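Local coordinates for protein amidohydrolase (Staphylococcus aureus, PDB 3NUR) that probably hydrolyses the carbon-nitrogen bond of a linear amide at a metal site in a TIM barrel, its natural substrate being unidentified, at residues K106-C111 and I137-A142; K113-L118 and A144-R149; Y190-P195 and A314-Y319; G223-V228 and I251-E256. All blocks are in the same frame, centred on the assembly; numbering follows the deposited sequence.

Interaction 1: residues K106-C111 and I137-A142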
loop_
_atom_site.group_PDB
_atom_site.type_symbol
_atom_site.label_atom_id
_atom_site.label_comp_id
_atom_site.label_asym_id
_atom_site.label_seq_id
_atom_site.Cartn_x
_atom_site.Cartn_y
_atom_site.Cartn_z
ATOM N N LYS A 106 -2.785 22.472 7.500
ATOM C CA LYS A 106 -1.396 22.005 7.592
ATOM C C LYS A 106 -1.225 20.668 6.837
ATOM O O LYS A 106 -0.254 20.522 6.086
ATOM C CB LYS A 106 -0.947 21.850 9.048
ATOM C CG LYS A 106 0.407 21.153 9.175
ATOM C CD LYS A 106 1.517 22.075 9.628
ATOM C CE LYS A 106 1.821 21.857 11.086
ATOM N NZ LYS A 106 2.396 20.507 11.353
ATOM N N ALA A 107 -2.173 19.710 7.020
ATOM C CA ALA A 107 -2.142 18.407 6.324
ATOM C C ALA A 107 -2.219 18.637 4.811
ATOM O O ALA A 107 -1.423 18.062 4.056
ATOM C CB ALA A 107 -3.310 17.528 6.775
ATOM N N ILE A 108 -3.154 19.511 4.377
ATOM C CA ILE A 108 -3.328 19.845 2.959
ATOM C C ILE A 108 -2.032 20.396 2.338
ATOM O O ILE A 108 -1.574 19.862 1.319
ATOM C CB ILE A 108 -4.577 20.753 2.712
ATOM C CG1 ILE A 108 -5.884 20.051 3.172
ATOM C CG2 ILE A 108 -4.686 21.197 1.237
ATOM C CD1 ILE A 108 -7.142 21.059 3.348
ATOM N N GLU A 109 -1.457 21.457 2.947
ATOM C CA GLU A 109 -0.251 22.122 2.445
ATOM C C GLU A 109 0.961 21.191 2.408
ATOM O O GLU A 109 1.679 21.196 1.420
ATOM C CB GLU A 109 0.065 23.400 3.235
ATOM C CG GLU A 109 -0.917 24.524 2.949
ATOM C CD GLU A 109 -0.759 25.794 3.767
ATOM O OE1 GLU A 109 0.259 25.937 4.485
ATOM O OE2 GLU A 109 -1.667 26.653 3.689
ATOM N N LEU A 110 1.169 20.388 3.461
ATOM C CA LEU A 110 2.304 19.472 3.511
ATOM C C LEU A 110 2.176 18.317 2.530
ATOM O O LEU A 110 3.193 17.926 1.956
ATOM C CB LEU A 110 2.637 19.009 4.944
ATOM C CG LEU A 110 3.112 20.117 5.921
ATOM C CD1 LEU A 110 3.322 19.568 7.287
ATOM C CD2 LEU A 110 4.418 20.774 5.453
ATOM N N CYS A 111 0.933 17.810 2.274
ATOM C CA CYS A 111 0.749 16.745 1.263
ATOM C C CYS A 111 1.041 17.323 -0.132
ATOM O O CYS A 111 1.707 16.669 -0.947
ATOM C CB CYS A 111 -0.653 16.152 1.336
ATOM S SG CYS A 111 -0.918 15.070 2.765
ATOM N N ILE A 137 -6.062 12.701 4.156
ATOM C CA ILE A 137 -7.292 11.921 4.416
ATOM C C ILE A 137 -8.265 12.518 5.444
ATOM O O ILE A 137 -9.479 12.302 5.339
ATOM C CB ILE A 137 -7.009 10.422 4.672
ATOM C CG1 ILE A 137 -6.201 10.218 5.980
ATOM C CG2 ILE A 137 -6.344 9.770 3.415
ATOM C CD1 ILE A 137 -5.990 8.773 6.431
ATOM N N ASN A 138 -7.722 13.261 6.424
ATOM C CA ASN A 138 -8.516 13.911 7.459
ATOM C C ASN A 138 -9.336 15.084 6.925
ATOM O O ASN A 138 -10.220 15.575 7.623
ATOM C CB ASN A 138 -7.675 14.255 8.674
ATOM C CG ASN A 138 -7.219 13.009 9.407
ATOM O OD1 ASN A 138 -6.009 12.761 9.608
ATOM N ND2 ASN A 138 -8.182 12.152 9.724
ATOM N N GLU A 139 -9.100 15.474 5.648
ATOM C CA GLU A 139 -9.851 16.505 4.914
ATOM C C GLU A 139 -10.340 15.830 3.603
ATOM O O GLU A 139 -9.747 16.067 2.546
ATOM C CB GLU A 139 -8.916 17.681 4.640
ATOM C CG GLU A 139 -8.539 18.456 5.886
ATOM C CD GLU A 139 -9.695 19.274 6.427
ATOM O OE1 GLU A 139 -10.613 19.609 5.643
ATOM O OE2 GLU A 139 -9.692 19.558 7.643
ATOM N N PRO A 140 -11.373 14.936 3.647
ATOM C CA PRO A 140 -11.689 14.117 2.456
ATOM C C PRO A 140 -11.975 14.802 1.135
ATOM O O PRO A 140 -11.524 14.312 0.100
ATOM C CB PRO A 140 -12.845 13.221 2.917
ATOM C CG PRO A 140 -13.371 13.868 4.164
ATOM C CD PRO A 140 -12.166 14.483 4.811
ATOM N N GLU A 141 -12.694 15.937 1.157
ATOM C CA GLU A 141 -12.977 16.629 -0.100
ATOM C C GLU A 141 -11.691 17.254 -0.651
ATOM O O GLU A 141 -11.447 17.148 -1.861
ATOM C CB GLU A 141 -14.159 17.613 0.025
ATOM C CG GLU A 141 -15.415 16.914 0.526
ATOM C CD GLU A 141 -16.691 17.174 -0.244
ATOM O OE1 GLU A 141 -17.435 18.104 0.143
ATOM O OE2 GLU A 141 -16.977 16.411 -1.196
ATOM N N ALA A 142 -10.819 17.784 0.246
ATOM C CA ALA A 142 -9.530 18.338 -0.160
ATOM C C ALA A 142 -8.626 17.200 -0.659
ATOM O O ALA A 142 -7.890 17.391 -1.626
ATOM C CB ALA A 142 -8.873 19.068 0.994
#
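Ile-108 reaches from the flank of helix 104-124 across to Glu-139 and Ala-142, and its CG1 branch does nearly all the touching. CG1 lies anti to the carbonyl carbon (chi1 -60°) and the branch then runs extended, which sends CD1 outward between the two partners. CD1 comes within 3.5 Å of Ala-142 CB, the closest approach of the contact, so that two methyl groups meet tip to tip. The same CD1 lies 3.9 Å from Glu-139 CG and 4.0 Å from Glu-139 CB, while CG1 follows behind at 3.8 Å from Ala-142 CB. The other methyl, Ile-108 CG2, stays 4.7 Å from Ala-142 CB and contributes less.

Glu-139 crosses the isoleucine at about a right angle. Its CB and CG lie across the branch, and the bend at chi2 (-72°) turns the carboxylate off along another course; it is thus the methylene part of this acidic residue that packs. Glu-139 holds the N-cap position of helix 140-152, and Ala-142 lies in the first turn of that helix, so a single isoleucine touches both the cap and the turn that follows. Further round helix 104-124, Leu-110 rests on Pro-99 and Leu-102. The contact joins two successive outer helices of the TIM barrel at the start of the second.

No hydrogen bond or salt bridge joins the two segments, the carboxylate of the partly exposed Glu-139 included. The contact is a small van der Waals patch in which aliphatic carbon covers aliphatic carbon. Cohesion here therefore rests on shape and dispersion, with little directional constraint.

Interaction 2: residues K113-L118 and A144-R149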
loop_
_atom_site.group_PDB
_atom_site.type_symbol
_atom_site.label_atom_id
_atom_site.label_comp_id
_atom_site.label_asym_id
_atom_site.label_seq_id
_atom_site.Cartn_x
_atom_site.Cartn_y
_atom_site.Cartn_z
ATOM N N LYS A 113 3.034 19.771 -0.936
ATOM C CA LYS A 113 4.465 19.956 -1.026
ATOM C C LYS A 113 5.181 18.635 -1.306
ATOM O O LYS A 113 6.085 18.586 -2.146
ATOM C CB LYS A 113 4.958 20.490 0.297
ATOM C CG LYS A 113 6.341 21.122 0.221
ATOM C CD LYS A 113 6.211 22.595 0.449
ATOM C CE LYS A 113 5.254 22.934 1.572
ATOM N NZ LYS A 113 5.012 24.382 1.649
ATOM N N ALA A 114 4.746 17.566 -0.579
ATOM C CA ALA A 114 5.387 16.279 -0.776
ATOM C C ALA A 114 5.168 15.840 -2.227
ATOM O O ALA A 114 6.138 15.473 -2.904
ATOM C CB ALA A 114 4.832 15.249 0.202
ATOM N N ASN A 115 3.907 15.913 -2.719
ATOM C CA ASN A 115 3.572 15.505 -4.096
ATOM C C ASN A 115 4.328 16.321 -5.156
ATOM O O ASN A 115 4.836 15.749 -6.125
ATOM C CB ASN A 115 2.066 15.564 -4.325
ATOM C CG ASN A 115 1.328 14.567 -3.457
ATOM O OD1 ASN A 115 1.786 13.432 -3.254
ATOM N ND2 ASN A 115 0.148 14.943 -2.995
ATOM N N ASP A 116 4.444 17.634 -4.943
ATOM C CA ASP A 116 5.180 18.499 -5.878
ATOM C C ASP A 116 6.656 18.140 -5.919
ATOM O O ASP A 116 7.226 18.072 -7.010
ATOM C CB ASP A 116 5.007 19.988 -5.511
ATOM C CG ASP A 116 3.684 20.597 -5.961
ATOM O OD1 ASP A 116 2.962 19.945 -6.756
ATOM O OD2 ASP A 116 3.384 21.736 -5.543
ATOM N N GLN A 117 7.274 17.909 -4.744
ATOM C CA GLN A 117 8.703 17.567 -4.695
ATOM C C GLN A 117 8.944 16.204 -5.324
ATOM O O GLN A 117 9.933 16.015 -6.036
ATOM C CB GLN A 117 9.262 17.630 -3.269
ATOM C CG GLN A 117 9.408 19.058 -2.749
ATOM C CD GLN A 117 10.335 19.146 -1.562
ATOM O OE1 GLN A 117 11.487 18.690 -1.594
ATOM N NE2 GLN A 117 9.868 19.780 -0.502
ATOM N N LEU A 118 8.017 15.254 -5.093
ATOM C CA LEU A 118 8.106 13.926 -5.690
ATOM C C LEU A 118 8.037 14.021 -7.209
ATOM O O LEU A 118 8.866 13.416 -7.888
ATOM C CB LEU A 118 6.992 12.983 -5.172
ATOM C CG LEU A 118 7.056 11.531 -5.740
ATOM C CD1 LEU A 118 8.405 10.846 -5.384
ATOM C CD2 LEU A 118 5.852 10.685 -5.263
ATOM N N ALA A 144 -9.637 14.375 -2.142
ATOM C CA ALA A 144 -10.118 13.984 -3.472
ATOM C C ALA A 144 -9.632 14.967 -4.556
ATOM O O ALA A 144 -9.275 14.539 -5.646
ATOM C CB ALA A 144 -11.644 13.876 -3.483
ATOM N N ARG A 145 -9.580 16.277 -4.248
ATOM C CA ARG A 145 -9.080 17.288 -5.199
ATOM C C ARG A 145 -7.563 17.141 -5.397
ATOM O O ARG A 145 -7.075 17.247 -6.526
ATOM C CB ARG A 145 -9.421 18.719 -4.714
ATOM C CG ARG A 145 -10.922 19.039 -4.753
ATOM C CD ARG A 145 -11.225 20.540 -4.648
ATOM N NE ARG A 145 -10.607 21.155 -3.471
ATOM C CZ ARG A 145 -11.178 21.234 -2.271
ATOM N NH1 ARG A 145 -12.401 20.759 -2.078
ATOM N NH2 ARG A 145 -10.528 21.786 -1.255
ATOM N N GLU A 146 -6.821 16.844 -4.318
ATOM C CA GLU A 146 -5.369 16.612 -4.417
ATOM C C GLU A 146 -5.072 15.322 -5.186
ATOM O O GLU A 146 -4.086 15.250 -5.909
ATOM C CB GLU A 146 -4.707 16.583 -3.030
ATOM C CG GLU A 146 -3.185 16.431 -3.047
ATOM C CD GLU A 146 -2.367 17.491 -3.776
ATOM O OE1 GLU A 146 -2.957 18.482 -4.270
ATOM O OE2 GLU A 146 -1.124 17.355 -3.811
ATOM N N PHE A 147 -5.935 14.321 -5.036
ATOM C CA PHE A 147 -5.828 13.052 -5.760
ATOM C C PHE A 147 -5.923 13.327 -7.270
ATOM O O PHE A 147 -5.083 12.856 -8.042
ATOM C CB PHE A 147 -6.968 12.097 -5.332
ATOM C CG PHE A 147 -6.763 10.606 -5.522
ATOM C CD1 PHE A 147 -5.694 10.118 -6.273
ATOM C CD2 PHE A 147 -7.629 9.689 -4.932
ATOM C CE1 PHE A 147 -5.506 8.735 -6.447
ATOM C CE2 PHE A 147 -7.435 8.312 -5.091
ATOM C CZ PHE A 147 -6.377 7.839 -5.855
ATOM N N GLU A 148 -6.951 14.089 -7.676
ATOM C CA GLU A 148 -7.196 14.465 -9.068
ATOM C C GLU A 148 -6.001 15.251 -9.607
ATOM O O GLU A 148 -5.574 14.989 -10.742
ATOM C CB GLU A 148 -8.513 15.272 -9.192
ATOM C CG GLU A 148 -8.915 15.604 -10.631
ATOM C CD GLU A 148 -8.349 16.882 -11.235
ATOM O OE1 GLU A 148 -8.199 17.885 -10.500
ATOM O OE2 GLU A 148 -8.073 16.882 -12.457
ATOM N N ARG A 149 -5.453 16.193 -8.794
ATOM C CA ARG A 149 -4.296 17.010 -9.184
ATOM C C ARG A 149 -3.077 16.118 -9.432
ATOM O O ARG A 149 -2.409 16.279 -10.442
ATOM C CB ARG A 149 -3.979 18.083 -8.129
ATOM C CG ARG A 149 -2.886 19.047 -8.561
ATOM C CD ARG A 149 -2.560 20.050 -7.488
ATOM N NE ARG A 149 -1.702 19.504 -6.437
ATOM C CZ ARG A 149 -0.376 19.574 -6.435
ATOM N NH1 ARG A 149 0.314 19.094 -5.416
ATOM N NH2 ARG A 149 0.270 20.115 -7.462
#
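Arg-149 bridges the gap from helix 140-152 to Asp-116 on helix 104-124, where the axes of the two short segments run 11.5 Å apart and almost parallel, at 6°. From CB the chain goes out extended through CG and CD, then bends at chi3 (79°), and this bend lays the guanidinium alongside Glu-146, one turn earlier on its own helix. NE gives a nearly straight hydrogen bond to Glu-146 OE1, at 2.7 Å, and NH1 meets the syn lone pair of Glu-146 OE2 at 2.8 Å: a side-on, two-nitrogen grip. Beyond CZ the end of the group turns to the other helix. NH2 donates to the syn lone pair of Asp-116 OD1 at 2.8 Å, and NH1 reaches that oxygen at 3.1 Å from above the carboxylate plane. Both bonds lie in the guanidinium plane, to which the aspartate carboxylate stands perpendicular.

Glu-146 OE2 has a second donor. Asn-115 ND2 approaches its anti lone pair from the facing helix at 2.8 Å, with amide and carboxylate nearly coplanar; the same nitrogen also bonds to Thr-134 O. Arginine and asparagine together should fix the rotation of the buried Glu-146 carboxylate, and the guanidinium probably eases the repulsion between it and Asp-116.

Phe-147 points to the other side, against helix 176-185. Asp-116, Glu-146 and Arg-149 thus form a salt-bridge network between neighbouring outer helices, which are linked through strand 129-131 in the parallel helix-strand-helix arrangement of a TIM barrel.

Interaction 3: residues Y190-P195 and A314-Y319. With CA (calcium ion), chain B.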
loop_
_atom_site.group_PDB
_atom_site.type_symbol
_atom_site.label_atom_id
_atom_site.label_comp_id
_atom_site.label_asym_id
_atom_site.label_seq_id
_atom_site.Cartn_x
_atom_site.Cartn_y
_atom_site.Cartn_z
ATOM N N TYR A 190 -3.234 2.046 -2.512
ATOM C CA TYR A 190 -2.439 1.116 -1.705
ATOM C C TYR A 190 -2.769 1.468 -0.246
ATOM O O TYR A 190 -2.578 2.617 0.155
ATOM C CB TYR A 190 -0.920 1.323 -1.970
ATOM C CG TYR A 190 -0.034 0.138 -1.614
ATOM C CD1 TYR A 190 0.776 -0.463 -2.573
ATOM C CD2 TYR A 190 0.032 -0.348 -0.309
ATOM C CE1 TYR A 190 1.590 -1.549 -2.260
ATOM C CE2 TYR A 190 0.865 -1.423 0.025
ATOM C CZ TYR A 190 1.644 -2.018 -0.957
ATOM O OH TYR A 190 2.422 -3.114 -0.668
ATOM N N LEU A 191 -3.308 0.503 0.535
ATOM C CA LEU A 191 -3.664 0.722 1.957
ATOM C C LEU A 191 -2.536 0.106 2.786
ATOM O O LEU A 191 -2.340 -1.109 2.758
ATOM C CB LEU A 191 -5.012 0.062 2.280
ATOM C CG LEU A 191 -5.657 0.403 3.634
ATOM C CD1 LEU A 191 -6.060 1.899 3.702
ATOM C CD2 LEU A 191 -6.894 -0.470 3.858
ATOM N N HIS A 192 -1.767 0.957 3.467
ATOM C CA HIS A 192 -0.544 0.607 4.202
ATOM C C HIS A 192 -0.739 0.730 5.725
ATOM O O HIS A 192 -1.473 1.608 6.170
ATOM C CB HIS A 192 0.562 1.582 3.733
ATOM C CG HIS A 192 1.957 1.309 4.228
ATOM N ND1 HIS A 192 2.323 1.573 5.525
ATOM C CD2 HIS A 192 3.033 0.840 3.559
ATOM C CE1 HIS A 192 3.590 1.199 5.626
ATOM N NE2 HIS A 192 4.060 0.765 4.468
ATOM N N PRO A 193 -0.006 -0.056 6.541
ATOM C CA PRO A 193 -0.162 0.074 7.999
ATOM C C PRO A 193 0.427 1.370 8.578
ATOM O O PRO A 193 1.238 2.053 7.947
ATOM C CB PRO A 193 0.580 -1.145 8.542
ATOM C CG PRO A 193 1.581 -1.500 7.478
ATOM C CD PRO A 193 0.854 -1.216 6.193
ATOM N N ALA A 194 0.003 1.704 9.791
ATOM C CA ALA A 194 0.524 2.823 10.577
ATOM C C ALA A 194 0.214 2.526 12.059
ATOM O O ALA A 194 -0.602 1.629 12.320
ATOM C CB ALA A 194 -0.115 4.137 10.140
ATOM N N PRO A 195 0.843 3.245 13.028
ATOM C CA PRO A 195 0.588 2.953 14.456
ATOM C C PRO A 195 -0.891 2.837 14.816
ATOM O O PRO A 195 -1.708 3.642 14.355
ATOM C CB PRO A 195 1.259 4.132 15.172
ATOM C CG PRO A 195 2.434 4.442 14.288
ATOM C CD PRO A 195 1.868 4.305 12.886
ATOM N N ALA A 314 7.218 -6.061 -4.508
ATOM C CA ALA A 314 7.512 -4.916 -3.619
ATOM C C ALA A 314 8.627 -5.298 -2.667
ATOM O O ALA A 314 8.689 -6.452 -2.238
ATOM C CB ALA A 314 6.270 -4.526 -2.821
ATOM N N ALA A 315 9.480 -4.326 -2.304
ATOM C CA ALA A 315 10.626 -4.552 -1.421
ATOM C C ALA A 315 10.528 -3.869 -0.061
ATOM O O ALA A 315 11.298 -4.217 0.829
ATOM C CB ALA A 315 11.899 -4.045 -2.109
ATOM N N ASP A 316 9.669 -2.841 0.074
ATOM C CA ASP A 316 9.591 -1.988 1.288
ATOM C C ASP A 316 10.907 -1.186 1.434
ATOM O O ASP A 316 11.331 -0.825 2.543
ATOM C CB ASP A 316 9.234 -2.785 2.571
ATOM C CG ASP A 316 8.568 -1.936 3.631
ATOM O OD1 ASP A 316 8.053 -0.835 3.280
ATOM O OD2 ASP A 316 8.634 -2.317 4.841
ATOM N N TYR A 317 11.551 -0.886 0.284
ATOM C CA TYR A 317 12.781 -0.108 0.310
ATOM C C TYR A 317 12.497 1.295 0.887
ATOM O O TYR A 317 11.479 1.882 0.529
ATOM C CB TYR A 317 13.376 0.010 -1.113
ATOM C CG TYR A 317 14.639 0.832 -1.142
ATOM C CD1 TYR A 317 15.881 0.241 -0.919
ATOM C CD2 TYR A 317 14.589 2.223 -1.278
ATOM C CE1 TYR A 317 17.043 1.006 -0.852
ATOM C CE2 TYR A 317 15.750 2.995 -1.230
ATOM C CZ TYR A 317 16.975 2.378 -1.030
ATOM O OH TYR A 317 18.137 3.119 -0.997
ATOM N N PRO A 318 13.360 1.866 1.760
ATOM C CA PRO A 318 14.641 1.341 2.281
ATOM C C PRO A 318 14.522 0.717 3.680
ATOM O O PRO A 318 15.545 0.389 4.281
ATOM C CB PRO A 318 15.491 2.606 2.337
ATOM C CG PRO A 318 14.499 3.643 2.834
ATOM C CD PRO A 318 13.157 3.265 2.206
ATOM N N TYR A 319 13.285 0.576 4.212
ATOM C CA TYR A 319 13.052 0.018 5.551
ATOM C C TYR A 319 13.443 -1.450 5.607
ATOM O O TYR A 319 13.925 -1.931 6.637
ATOM C CB TYR A 319 11.624 0.320 6.049
ATOM C CG TYR A 319 11.285 1.790 5.945
ATOM C CD1 TYR A 319 12.113 2.762 6.502
ATOM C CD2 TYR A 319 10.130 2.213 5.296
ATOM C CE1 TYR A 319 11.814 4.124 6.386
ATOM C CE2 TYR A 319 9.812 3.567 5.193
ATOM C CZ TYR A 319 10.651 4.519 5.745
ATOM O OH TYR A 319 10.350 5.865 5.613
HETATM CA CA CA B . 6.173 -0.022 3.859
HETATM O O HOH W 1 6.117 -1.592 5.373
HETATM O O HOH W 2 6.821 1.219 5.630
#
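His-192 and Asp-316 meet through a calcium ion, not directly: His-192 NE2 and Asp-316 OD1 are 4.5 Å apart with the metal between them. His-192 NE2 binds the calcium at 2.3 Å, and Asp-316 OD1 binds it at 2.1 Å from almost exactly the opposite side. With the aspartate CG anti to the backbone N (chi1 -155°), the carboxylate can place OD1 on the calcium. Only OD1 of the carboxylate coordinates, since OD2 stays 3.5 Å from the calcium. Two waters take further positions, and Glu-28 and His-30 complete a set of six ligand atoms.

Hydrogen bonds orient the ligands. His-192 ND1 donates to Pro-193 O at 2.7 Å, in the carbonyl plane and on a lone pair, which fixes the turn of the imidazole and directs NE2 to the metal. One of the metal-bound waters gives a weak hydrogen bond to Asp-316 OD2. The loop of Asp-316 is itself tied down, for Glu-29 accepts from the backbone nitrogens of Ala-315 and Tyr-317 on both sides of the ligand.

Van der Waals contact adds to this. Pro-193 CD lies against one face of the His-192 ring, and Leu-160 and Met-162 also touch the histidine.

The site lies at the mouth of the barrel. As in the amidohydrolase family, side chains at strand C-termini and in following loops hold the metal, probably marking the active site. His-192 ends strand 189-192, between strands 159-162 and 249-251, while Asp-316 sits in the loop between helices 296-306 and 325-328, with helix 75-84 packed against Ala-315 and Tyr-317.

Interaction 4: residues G223-V228 and I251-E256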
loop_
_atom_site.group_PDB
_atom_site.type_symbol
_atom_site.label_atom_id
_atom_site.label_comp_id
_atom_site.label_asym_id
_atom_site.label_seq_id
_atom_site.Cartn_x
_atom_site.Cartn_y
_atom_site.Cartn_z
ATOM N N GLY A 223 0.800 -6.267 15.248
ATOM C CA GLY A 223 -0.322 -5.372 15.446
ATOM C C GLY A 223 -0.765 -4.470 14.311
ATOM O O GLY A 223 -1.967 -4.377 14.039
ATOM N N TRP A 224 0.167 -3.744 13.690
ATOM C CA TRP A 224 -0.311 -2.828 12.663
ATOM C C TRP A 224 -0.714 -3.522 11.370
ATOM O O TRP A 224 -1.448 -2.954 10.568
ATOM C CB TRP A 224 0.541 -1.562 12.529
ATOM C CG TRP A 224 1.926 -1.691 11.944
ATOM C CD1 TRP A 224 2.364 -2.615 11.044
ATOM C CD2 TRP A 224 2.952 -0.693 12.026
ATOM N NE1 TRP A 224 3.628 -2.288 10.603
ATOM C CE2 TRP A 224 4.014 -1.114 11.191
ATOM C CE3 TRP A 224 3.085 0.510 12.742
ATOM C CZ2 TRP A 224 5.212 -0.386 11.074
ATOM C CZ3 TRP A 224 4.276 1.217 12.643
ATOM C CH2 TRP A 224 5.317 0.782 11.806
ATOM N N HIS A 225 -0.292 -4.790 11.227
ATOM C CA HIS A 225 -0.659 -5.647 10.091
ATOM C C HIS A 225 -2.080 -6.186 10.320
ATOM O O HIS A 225 -2.920 -6.153 9.414
ATOM C CB HIS A 225 0.388 -6.761 9.925
ATOM C CG HIS A 225 1.735 -6.176 9.617
ATOM N ND1 HIS A 225 1.981 -5.541 8.416
ATOM C CD2 HIS A 225 2.834 -6.062 10.406
ATOM C CE1 HIS A 225 3.231 -5.088 8.495
ATOM N NE2 HIS A 225 3.787 -5.388 9.670
ATOM N N ILE A 226 -2.366 -6.635 11.557
ATOM C CA ILE A 226 -3.715 -7.067 11.937
ATOM C C ILE A 226 -4.671 -5.902 11.656
ATOM O O ILE A 226 -5.716 -6.087 11.019
ATOM C CB ILE A 226 -3.736 -7.433 13.448
ATOM C CG1 ILE A 226 -2.938 -8.720 13.727
ATOM C CG2 ILE A 226 -5.169 -7.478 14.004
ATOM C CD1 ILE A 226 -3.594 -10.101 13.243
ATOM N N ASP A 227 -4.266 -4.688 12.091
ATOM C CA ASP A 227 -5.070 -3.484 11.918
ATOM C C ASP A 227 -5.436 -3.168 10.452
ATOM O O ASP A 227 -6.619 -2.954 10.137
ATOM C CB ASP A 227 -4.365 -2.318 12.604
ATOM C CG ASP A 227 -5.153 -1.046 12.604
ATOM O OD1 ASP A 227 -5.786 -0.747 13.639
ATOM O OD2 ASP A 227 -5.064 -0.295 11.601
ATOM N N VAL A 228 -4.439 -3.164 9.549
ATOM C CA VAL A 228 -4.717 -2.850 8.141
ATOM C C VAL A 228 -5.600 -3.901 7.444
ATOM O O VAL A 228 -6.433 -3.529 6.616
ATOM C CB VAL A 228 -3.461 -2.406 7.360
ATOM C CG1 VAL A 228 -2.448 -3.519 7.303
ATOM C CG2 VAL A 228 -3.811 -1.896 5.964
ATOM N N ILE A 251 -2.668 -4.186 -1.110
ATOM C CA ILE A 251 -2.253 -4.409 0.272
ATOM C C ILE A 251 -0.965 -5.207 0.274
ATOM O O ILE A 251 -0.789 -6.091 -0.556
ATOM C CB ILE A 251 -3.330 -5.045 1.168
ATOM C CG1 ILE A 251 -3.881 -6.374 0.564
ATOM C CG2 ILE A 251 -4.439 -3.997 1.524
ATOM C CD1 ILE A 251 -4.980 -7.084 1.460
ATOM N N GLY A 252 -0.087 -4.873 1.203
ATOM C CA GLY A 252 1.213 -5.503 1.348
ATOM C C GLY A 252 1.240 -6.604 2.375
ATOM O O GLY A 252 0.196 -7.134 2.763
ATOM N N HIS A 253 2.456 -6.975 2.800
ATOM C CA HIS A 253 2.713 -8.007 3.807
ATOM C C HIS A 253 1.884 -9.260 3.588
ATOM O O HIS A 253 1.315 -9.837 4.544
ATOM C CB HIS A 253 2.587 -7.406 5.221
ATOM C CG HIS A 253 3.354 -6.120 5.326
ATOM N ND1 HIS A 253 2.747 -4.891 5.089
ATOM C CD2 HIS A 253 4.678 -5.927 5.513
ATOM C CE1 HIS A 253 3.726 -3.997 5.148
ATOM N NE2 HIS A 253 4.897 -4.571 5.425
ATOM N N TRP A 254 1.863 -9.714 2.308
ATOM C CA TRP A 254 1.168 -10.921 1.871
ATOM C C TRP A 254 -0.352 -10.912 2.128
ATOM O O TRP A 254 -0.975 -11.974 2.260
ATOM C CB TRP A 254 1.855 -12.183 2.464
ATOM C CG TRP A 254 3.252 -12.425 1.954
ATOM C CD1 TRP A 254 4.396 -12.484 2.696
ATOM C CD2 TRP A 254 3.638 -12.709 0.597
ATOM N NE1 TRP A 254 5.475 -12.764 1.884
ATOM C CE2 TRP A 254 5.036 -12.930 0.595
ATOM C CE3 TRP A 254 2.932 -12.828 -0.613
ATOM C CZ2 TRP A 254 5.741 -13.259 -0.568
ATOM C CZ3 TRP A 254 3.643 -13.090 -1.781
ATOM C CH2 TRP A 254 5.028 -13.300 -1.751
ATOM N N GLY A 255 -0.942 -9.723 2.177
ATOM C CA GLY A 255 -2.381 -9.605 2.400
ATOM C C GLY A 255 -2.805 -9.247 3.805
ATOM O O GLY A 255 -4.010 -9.256 4.096
ATOM N N GLU A 256 -1.831 -8.901 4.699
ATOM C CA GLU A 256 -2.161 -8.412 6.055
ATOM C C GLU A 256 -3.110 -9.363 6.789
ATOM O O GLU A 256 -4.085 -8.927 7.419
ATOM C CB GLU A 256 -2.760 -6.984 5.952
ATOM C CG GLU A 256 -1.918 -6.026 5.096
ATOM C CD GLU A 256 -0.590 -5.552 5.663
ATOM O OE1 GLU A 256 -0.159 -6.066 6.719
ATOM O OE2 GLU A 256 0.001 -4.616 5.072
#
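The first turns of helix 223-237 lie beside a loop that leaves strand 249-251, with the CA atoms of His-225 and Glu-256 5.1 Å apart. From His-253 to Glu-256 four successive residues have positive phi, so the loop winds in a left-handed sense; in Gly-255, at phi 101°, a CB would run into the carbonyl oxygen of Trp-254.

This winding brings His-253 and Glu-256 to the same side, facing His-225. The imidazole of His-225 directs its edge at the face of His-253 in a T-shaped pair, with centroids 4.2 Å apart and planes at 59°; His-225 CE1 stands over the centre of that ring. Both rings share one carboxylate. His-225 ND1 donates to Glu-256 OE1 at 2.8 Å, on the syn lone pair and nearly in the plane of both groups. His-253 ND1 donates to Glu-256 OE2, also at 2.8 Å, but from above the carboxylate plane. Val-228 CG1 sits between the backbone N and the carbonyl carbon (chi1 63°), which brings it to 3.2 Å from Glu-256 CD, a tight contact. Trp-224 CD1 lies over the rim of one face of the His-225 ring.

The nearest side-chain atom of His-253 is about 5 Å from the calcium, so the histidine pair lies beside the metal site. With a bond to each oxygen, the buried carboxylate should be held against rotation and probably helps to set the tilt of both imidazoles.

From the N terminus, interaction 1 first closes a loop from 106-111 to 137-142, and interaction 2 opens inside that loop and closes beyond it, at 144-149. The two therefore cross, pairing helices 104-124 and 140-152 at two successive places along their length, with strand 129-131 between the helices in sequence. Interaction 3 starts only after both have closed and spans the chain from strand 189-192 to the loop at 314-319. Interaction 4 is nested within it, joining helix 223-237 to the loop after strand 249-251; the two touch, among other places, where Trp-224 packs on Pro-193. Helix pairing on the outside of the barrel is thus separate from the metal site and its surroundings.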